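Local structure of protein PTHB1 (Homo sapiens, 4YD8) at residues W14-G19 and G356-S361; S111-L116 and Q124-L129. The protein is a subunit, here its N-terminal seven-bladed beta-propeller, of the BBSome, a coat complex thought to sort specific membrane proteins to primary cilia. One frame throughout, in Å; residues are numbered along the deposited sequence.

Interaction 1: W14-G19 and G356-S361; sequences WSTILG and GHLQCS
Trp14 turns the rim of its six-membered ring to Leu358: CZ3 lies 3.9 Å from Leu358 CD2, which sits near the ring plane. Next to it, Trp14 CE3 is 3.8 Å from Cys360 SG, a sulfur-aromatic contact of oblique geometry. The indole reaches both because its CG stands opposite the backbone N (chi1 -175°). Thr16 adds its methyl CG2 against Leu358 CB, and this tightly packed face is covered by the next blade: Phe56 meets the indole edge-to-face and also touches Leu358, Ile44 presses on Leu358 and Cys360, and Asp71 accepts the indole N-H. With an alanine here, Leu358 and Cys360 would probably face a gap along the lost ring edge, and the Asp71 carboxylate would be left without its indole partner.

The reverse face, carrying Ser15, Ile17, His357 and Gln359, is looser and more open to solvent. Ile17 and His357 run side by side in the same direction, Ile17 CD1 approaching His357 CE1 to 3.4 Å, and the imidazole also stacks on His332. A water in the plane of the His357 ring lies 3.1 Å from His357 ND1 and donates to Thr16 O; that carbonyl also takes Leu358 N at 2.9 Å, nearly straight at 175°, and so holds two donors.

The backbone ladder continues with Cys360 N to Trp14 O, Thr16 N to Leu358 O (2.8 Å) and, beyond the strand end, Leu18 N to Gly356 O (2.8 Å). The strand directions differ by 175°, which makes the pairing antiparallel. An N-terminal strand that pairs with 357-362 to complete the blade built from the last strands of the domain is the 'Velcro' closure of a beta-propeller.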
ATOM      1  N   TRP A  14       4.015 -19.122  -7.751  1.00 26.20           N
ATOM      2  CA  TRP A  14       2.801 -19.357  -6.963  1.00 26.44           C
ATOM      3  C   TRP A  14       1.679 -18.437  -7.422  1.00 31.06           C
ATOM      4  O   TRP A  14       1.892 -17.242  -7.630  1.00 26.49           O
ATOM      5  CB  TRP A  14       3.051 -19.132  -5.472  1.00 27.79           C
ATOM      6  CG  TRP A  14       1.889 -19.457  -4.558  1.00 31.05           C
ATOM      7  CD1 TRP A  14       1.630 -20.655  -3.963  1.00 34.47           C
ATOM      8  CD2 TRP A  14       0.868 -18.554  -4.098  1.00 26.59           C
ATOM      9  NE1 TRP A  14       0.504 -20.568  -3.182  1.00 36.17           N
ATOM     10  CE2 TRP A  14       0.016 -19.291  -3.246  1.00 33.15           C
ATOM     11  CE3 TRP A  14       0.579 -17.211  -4.342  1.00 26.86           C
ATOM     12  CZ2 TRP A  14      -1.094 -18.721  -2.621  1.00 33.96           C
ATOM     13  CZ3 TRP A  14      -0.522 -16.644  -3.712  1.00 28.58           C
ATOM     14  CH2 TRP A  14      -1.345 -17.400  -2.866  1.00 28.02           C
ATOM     15  N   SER A  15       0.480 -18.986  -7.568  1.00 27.40           N
ATOM     16  CA  SER A  15      -0.676 -18.145  -7.811  1.00 29.32           C
ATOM     17  C   SER A  15      -1.925 -18.765  -7.213  1.00 30.50           C
ATOM     18  O   SER A  15      -1.989 -19.969  -6.963  1.00 31.35           O
ATOM     19  CB  SER A  15      -0.868 -17.890  -9.311  1.00 32.13           C
ATOM     20  OG  SER A  15      -1.379 -19.032  -9.974  1.00 37.81           O
ATOM     21  N   THR A  16      -2.915 -17.930  -6.952  1.00 25.60           N
ATOM     22  CA  THR A  16      -4.214 -18.434  -6.544  1.00 26.39           C
ATOM     23  C   THR A  16      -5.284 -17.494  -7.075  1.00 30.33           C
ATOM     24  O   THR A  16      -4.987 -16.401  -7.571  1.00 27.64           O
ATOM     25  CB  THR A  16      -4.330 -18.582  -5.000  1.00 30.13           C
ATOM     26  OG1 THR A  16      -5.429 -19.447  -4.674  1.00 33.81           O
ATOM     27  CG2 THR A  16      -4.538 -17.233  -4.322  1.00 31.05           C
ATOM     28  N   ILE A  17      -6.529 -17.931  -6.980  1.00 32.69           N
ATOM     29  CA  ILE A  17      -7.655 -17.072  -7.303  1.00 34.85           C
ATOM     30  C   ILE A  17      -8.483 -16.910  -6.038  1.00 34.07           C
ATOM     31  O   ILE A  17      -8.862 -17.898  -5.409  1.00 33.13           O
ATOM     32  CB  ILE A  17      -8.499 -17.648  -8.453  1.00 34.33           C
ATOM     33  CG1 ILE A  17      -7.655 -17.724  -9.725  1.00 34.68           C
ATOM     34  CG2 ILE A  17      -9.733 -16.793  -8.695  1.00 35.54           C
ATOM     35  CD1 ILE A  17      -8.398 -18.343 -10.921  1.00 40.25           C
ATOM     36  N   LEU A  18      -8.729 -15.659  -5.656  1.00 27.12           N
ATOM     37  CA  LEU A  18      -9.389 -15.341  -4.394  1.00 27.64           C
ATOM     38  C   LEU A  18     -10.911 -15.350  -4.498  1.00 35.60           C
ATOM     39  O   LEU A  18     -11.504 -14.439  -5.073  1.00 37.48           O
ATOM     40  CB  LEU A  18      -8.932 -13.970  -3.903  1.00 26.72           C
ATOM     41  CG  LEU A  18      -7.433 -13.838  -3.661  1.00 31.56           C
ATOM     42  CD1 LEU A  18      -7.106 -12.446  -3.152  1.00 34.23           C
ATOM     43  CD2 LEU A  18      -6.999 -14.883  -2.666  1.00 26.55           C
ATOM     44  N   GLY A  19     -11.534 -16.379  -3.937  1.00 35.36           N
ATOM     45  CA  GLY A  19     -12.982 -16.475  -3.911  1.00 37.27           C
ATOM     46  C   GLY A  19     -13.608 -16.640  -5.282  1.00 43.34           C
ATOM     47  O   GLY A  19     -12.941 -17.025  -6.246  1.00 43.08           O
ATOM     48  N   GLY A 356      -9.210 -10.774  -8.468  1.00 28.81           N
ATOM     49  CA  GLY A 356      -8.711 -11.680  -7.451  1.00 28.54           C
ATOM     50  C   GLY A 356      -7.647 -12.669  -7.869  1.00 28.69           C
ATOM     51  O   GLY A 356      -7.413 -13.644  -7.162  1.00 28.42           O
ATOM     52  N   HIS A 357      -6.991 -12.429  -8.998  1.00 26.00           N
ATOM     53  CA  HIS A 357      -5.824 -13.240  -9.339  1.00 27.71           C
ATOM     54  C   HIS A 357      -4.633 -12.724  -8.541  1.00 26.16           C
ATOM     55  O   HIS A 357      -4.255 -11.556  -8.639  1.00 28.57           O
ATOM     56  CB  HIS A 357      -5.540 -13.213 -10.838  1.00 26.85           C
ATOM     57  CG  HIS A 357      -6.603 -13.884 -11.652  1.00 41.40           C
ATOM     58  ND1 HIS A 357      -6.531 -15.212 -12.019  1.00 45.46           N
ATOM     59  CD2 HIS A 357      -7.773 -13.419 -12.149  1.00 41.14           C
ATOM     60  CE1 HIS A 357      -7.605 -15.532 -12.720  1.00 41.43           C
ATOM     61  NE2 HIS A 357      -8.376 -14.461 -12.813  1.00 42.75           N
ATOM     62  N   LEU A 358      -4.069 -13.604  -7.728  1.00 23.75           N
ATOM     63  CA  LEU A 358      -2.966 -13.251  -6.849  1.00 22.89           C
ATOM     64  C   LEU A 358      -1.758 -14.093  -7.226  1.00 28.89           C
ATOM     65  O   LEU A 358      -1.844 -15.328  -7.254  1.00 25.36           O
ATOM     66  CB  LEU A 358      -3.357 -13.474  -5.389  1.00 21.59           C
ATOM     67  CG  LEU A 358      -2.336 -13.131  -4.296  1.00 23.07           C
ATOM     68  CD1 LEU A 358      -2.052 -11.629  -4.279  1.00 20.23           C
ATOM     69  CD2 LEU A 358      -2.843 -13.608  -2.946  1.00 21.10           C
ATOM     70  N   GLN A 359      -0.632 -13.451  -7.511  1.00 23.11           N
ATOM     71  CA  GLN A 359       0.533 -14.169  -8.036  0.72 24.91           C
ATOM     72  C   GLN A 359       1.854 -13.707  -7.427  1.00 27.54           C
ATOM     73  O   GLN A 359       2.083 -12.495  -7.257  1.00 23.73           O
ATOM     74  CB  GLN A 359       0.602 -14.019  -9.564  0.72 24.57           C
ATOM     75  CG  GLN A 359       1.840 -14.702 -10.202  0.72 22.99           C
ATOM     76  CD  GLN A 359       1.732 -14.773 -11.700  0.72 36.48           C
ATOM     77  OE1 GLN A 359       1.789 -13.752 -12.382  0.72 39.88           O
ATOM     78  NE2 GLN A 359       1.571 -15.985 -12.229  0.72 39.93           N
ATOM     79  N   CYS A 360       2.735 -14.654  -7.128  1.00 24.36           N
ATOM     80  CA  CYS A 360       4.096 -14.332  -6.688  1.00 23.16           C
ATOM     81  C   CYS A 360       5.067 -14.665  -7.798  1.00 28.56           C
ATOM     82  O   CYS A 360       4.961 -15.731  -8.418  1.00 24.43           O
ATOM     83  CB  CYS A 360       4.495 -15.122  -5.431  1.00 24.20           C
ATOM     84  SG  CYS A 360       3.458 -14.828  -3.993  1.00 26.33           S
ATOM     85  N   SER A 361       6.023 -13.776  -8.034  1.00 25.04           N
ATOM     86  CA  SER A 361       7.045 -14.023  -9.046  0.66 27.32           C
ATOM     87  C   SER A 361       8.397 -13.467  -8.614  1.00 27.77           C
ATOM     88  O   SER A 361       8.490 -12.674  -7.668  1.00 27.90           O
ATOM     89  CB  SER A 361       6.630 -13.416 -10.386  0.66 25.85           C
ATOM     90  OG  SER A 361       6.406 -12.030 -10.253  0.66 26.48           O
TER
HETATM   91  O   HOH W   1      -4.141 -16.382 -10.364  1.00 37.78           O

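Interaction 2: S111-L116 and Q124-L129; sequences SVSGTL and QCQMKL
Ser111 and Lys128 form the regular end of a beta-hairpin that joins strands 106-112 and 127-134, the third and fourth strands of a four-stranded propeller blade. Each residue satisfies the other: Ser111 N gives to Lys128 O at 2.8 Å, and Lys128 N returns to Ser111 O at 2.9 Å, the signature of an antiparallel hydrogen-bonded pair.

Toward the hairpin loop a side chain takes over one rung. Ser113 N still donates to Gln126 O (3.0 Å), but Gln126 N goes to the hydroxyl Ser113 OG instead of the carbonyl, at 3.0 Å and almost perfectly straight (178°). Ser113 OG, set between its own N and carbonyl carbon (chi1 76°), donates a hydrogen bond to Gly114 O at 2.8 Å, in the carbonyl plane on a lone pair. The hydroxyl is thus gripped as acceptor and donor, which fixes its rotation. Farther out, Leu116 N reaches Gln124 O at 2.7 Å, close to linear. The side-chain nitrogen NE2 of Gln124 is satisfied outside the hairpin, donating to the carbonyls of Glu70 and Leu72.

On the face of Val112 its two methyls divide the apolar contact: CG2 meets CG of Met127, a selenomethionine here, and CG1 lies 4.0 Å from Cys125 SG.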
ATOM      1  N   SER A 111      -5.010  -8.334  16.219  1.00 22.32           N
ATOM      2  CA  SER A 111      -3.765  -9.035  16.523  1.00 22.75           C
ATOM      3  C   SER A 111      -3.741 -10.407  15.843  1.00 24.74           C
ATOM      4  O   SER A 111      -4.596 -11.246  16.114  1.00 29.52           O
ATOM      5  CB  SER A 111      -3.621  -9.192  18.045  1.00 27.68           C
ATOM      6  OG  SER A 111      -2.499  -9.993  18.380  1.00 30.10           O
ATOM      7  N   VAL A 112      -2.745 -10.653  14.990  1.00 22.22           N
ATOM      8  CA  VAL A 112      -2.620 -11.940  14.316  1.00 22.67           C
ATOM      9  C   VAL A 112      -1.515 -12.737  14.977  1.00 24.51           C
ATOM     10  O   VAL A 112      -0.389 -12.258  15.075  1.00 25.11           O
ATOM     11  CB  VAL A 112      -2.301 -11.768  12.814  1.00 23.59           C
ATOM     12  CG1 VAL A 112      -2.129 -13.117  12.146  1.00 26.01           C
ATOM     13  CG2 VAL A 112      -3.402 -10.959  12.122  1.00 23.16           C
ATOM     14  N   SER A 113      -1.843 -13.932  15.457  1.00 25.32           N
ATOM     15  CA  SER A 113      -0.869 -14.758  16.158  1.00 25.63           C
ATOM     16  C   SER A 113       0.063 -15.482  15.197  1.00 26.08           C
ATOM     17  O   SER A 113      -0.209 -15.602  14.000  1.00 24.74           O
ATOM     18  CB  SER A 113      -1.576 -15.790  17.033  1.00 27.04           C
ATOM     19  OG  SER A 113      -2.080 -16.848  16.231  1.00 27.74           O
ATOM     20  N   GLY A 114       1.154 -16.012  15.736  1.00 26.15           N
ATOM     21  CA  GLY A 114       1.953 -16.953  14.978  1.00 30.10           C
ATOM     22  C   GLY A 114       1.198 -18.269  14.871  1.00 32.09           C
ATOM     23  O   GLY A 114       0.046 -18.382  15.309  1.00 28.91           O
ATOM     24  N   THR A 115       1.856 -19.276  14.310  1.00 32.50           N
ATOM     25  CA  THR A 115       1.230 -20.564  14.044  1.00 31.16           C
ATOM     26  C   THR A 115       0.648 -21.264  15.271  1.00 34.82           C
ATOM     27  O   THR A 115       1.341 -21.471  16.269  1.00 39.58           O
ATOM     28  CB  THR A 115       2.245 -21.530  13.399  1.00 35.79           C
ATOM     29  OG1 THR A 115       2.925 -20.856  12.337  1.00 40.76           O
ATOM     30  CG2 THR A 115       1.550 -22.768  12.880  1.00 36.69           C
ATOM     31  N   LEU A 116      -0.621 -21.654  15.172  1.00 32.71           N
ATOM     32  CA  LEU A 116      -1.284 -22.418  16.223  1.00 41.94           C
ATOM     33  C   LEU A 116      -1.292 -23.912  15.884  1.00 65.74           C
ATOM     34  O   LEU A 116      -0.472 -24.371  15.088  1.00 67.52           O
ATOM     35  CB  LEU A 116      -2.709 -21.902  16.445  1.00 39.38           C
ATOM     36  CG  LEU A 116      -2.793 -20.589  17.221  1.00 35.42           C
ATOM     37  CD1 LEU A 116      -4.222 -20.067  17.250  1.00 41.19           C
ATOM     38  CD2 LEU A 116      -2.288 -20.786  18.645  1.00 32.86           C
ATOM     39  N   GLN A 124      -4.701 -21.441  10.564  1.00 34.30           N
ATOM     40  CA  GLN A 124      -3.476 -21.879  11.220  1.00 37.71           C
ATOM     41  C   GLN A 124      -2.990 -20.870  12.256  1.00 40.03           C
ATOM     42  O   GLN A 124      -1.950 -21.054  12.888  1.00 39.61           O
ATOM     43  CB  GLN A 124      -2.385 -22.126  10.175  1.00 34.03           C
ATOM     44  CG  GLN A 124      -2.833 -23.015   9.041  1.00 37.77           C
ATOM     45  CD  GLN A 124      -1.722 -23.283   8.054  1.00 42.17           C
ATOM     46  OE1 GLN A 124      -0.633 -23.713   8.429  1.00 41.71           O
ATOM     47  NE2 GLN A 124      -1.984 -23.009   6.788  1.00 43.75           N
ATOM     48  N   CYS A 125      -3.751 -19.799  12.418  1.00 35.69           N
ATOM     49  CA  CYS A 125      -3.438 -18.772  13.391  1.00 29.86           C
ATOM     50  C   CYS A 125      -4.749 -18.181  13.870  1.00 33.90           C
ATOM     51  O   CYS A 125      -5.811 -18.517  13.348  1.00 37.79           O
ATOM     52  CB  CYS A 125      -2.554 -17.686  12.782  1.00 31.63           C
ATOM     53  SG  CYS A 125      -3.311 -16.819  11.354  1.00 34.02           S
ATOM     54  N   GLN A 126      -4.688 -17.306  14.862  1.00 28.27           N
ATOM     55  CA  GLN A 126      -5.899 -16.597  15.268  1.00 30.30           C
ATOM     56  C   GLN A 126      -5.757 -15.130  14.902  1.00 30.95           C
ATOM     57  O   GLN A 126      -4.648 -14.625  14.726  1.00 29.00           O
ATOM     58  CB  GLN A 126      -6.168 -16.760  16.764  1.00 31.84           C
ATOM     59  CG  GLN A 126      -5.116 -16.123  17.635  1.00 32.84           C
ATOM     60  CD  GLN A 126      -5.370 -16.330  19.112  1.00 34.76           C
ATOM     61  OE1 GLN A 126      -6.013 -17.304  19.512  1.00 34.03           O
ATOM     62  NE2 GLN A 126      -4.860 -15.412  19.937  1.00 28.02           N
HETATM   63  N   MSE A 127      -6.894 -14.462  14.747  1.00 25.57           N
HETATM   64  CA  MSE A 127      -6.935 -13.034  14.516  1.00 24.72           C
HETATM   65  C   MSE A 127      -7.937 -12.449  15.487  1.00 31.89           C
HETATM   66  O   MSE A 127      -9.124 -12.715  15.363  1.00 33.88           O
HETATM   67  CB  MSE A 127      -7.339 -12.728  13.078  1.00 25.44           C
HETATM   68  CG  MSE A 127      -7.260 -11.264  12.733  1.00 27.80           C
HETATM   69 SE   MSE A 127      -7.480 -10.975  10.821  1.00 31.07          SE
HETATM   70  CE  MSE A 127      -9.348 -10.417  10.841  1.00 31.59           C
ATOM     71  N   LYS A 128      -7.466 -11.689  16.469  1.00 29.97           N
ATOM     72  CA  LYS A 128      -8.343 -11.187  17.522  1.00 29.53           C
ATOM     73  C   LYS A 128      -8.495  -9.684  17.403  1.00 29.29           C
ATOM     74  O   LYS A 128      -7.509  -8.971  17.208  1.00 24.89           O
ATOM     75  CB  LYS A 128      -7.792 -11.519  18.913  1.00 29.89           C
ATOM     76  CG  LYS A 128      -7.349 -12.955  19.124  1.00 35.22           C
ATOM     77  CD  LYS A 128      -8.463 -13.944  18.862  1.00 42.10           C
ATOM     78  CE  LYS A 128      -9.491 -13.952  19.963  1.00 49.22           C
ATOM     79  NZ  LYS A 128     -10.215 -15.256  19.958  1.00 52.78           N
ATOM     80  N   LEU A 129      -9.721  -9.199  17.556  1.00 26.04           N
ATOM     81  CA  LEU A 129      -9.978  -7.762  17.528  1.00 26.68           C
ATOM     82  C   LEU A 129      -9.400  -7.081  18.765  1.00 27.97           C
ATOM     83  O   LEU A 129      -9.682  -7.490  19.901  1.00 26.38           O
ATOM     84  CB  LEU A 129     -11.483  -7.496  17.441  1.00 28.29           C
ATOM     85  CG  LEU A 129     -11.909  -6.033  17.331  1.00 32.00           C
ATOM     86  CD1 LEU A 129     -11.575  -5.483  15.960  1.00 29.47           C
ATOM     87  CD2 LEU A 129     -13.406  -5.899  17.620  1.00 30.02           C
TER

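How the interactions relate
Both contacts are antiparallel strand pairings within the one propeller, but they join different elements: interaction 1 ties segments 337 residues apart in sequence, on strands 8-17 and 357-362, whereas interaction 2 joins consecutive strands of one blade, its segments only eight residues apart. Their centres are 22 Å apart and their nearest atoms about 10 Å, so neither touches the other. Interaction 1 is partly buried, with an aromatic and aliphatic face packed on the neighbouring blade and a water on its looser side. Interaction 2 is a surface contact, where the regular ladder soon yields to a serine hydroxyl and loop amides.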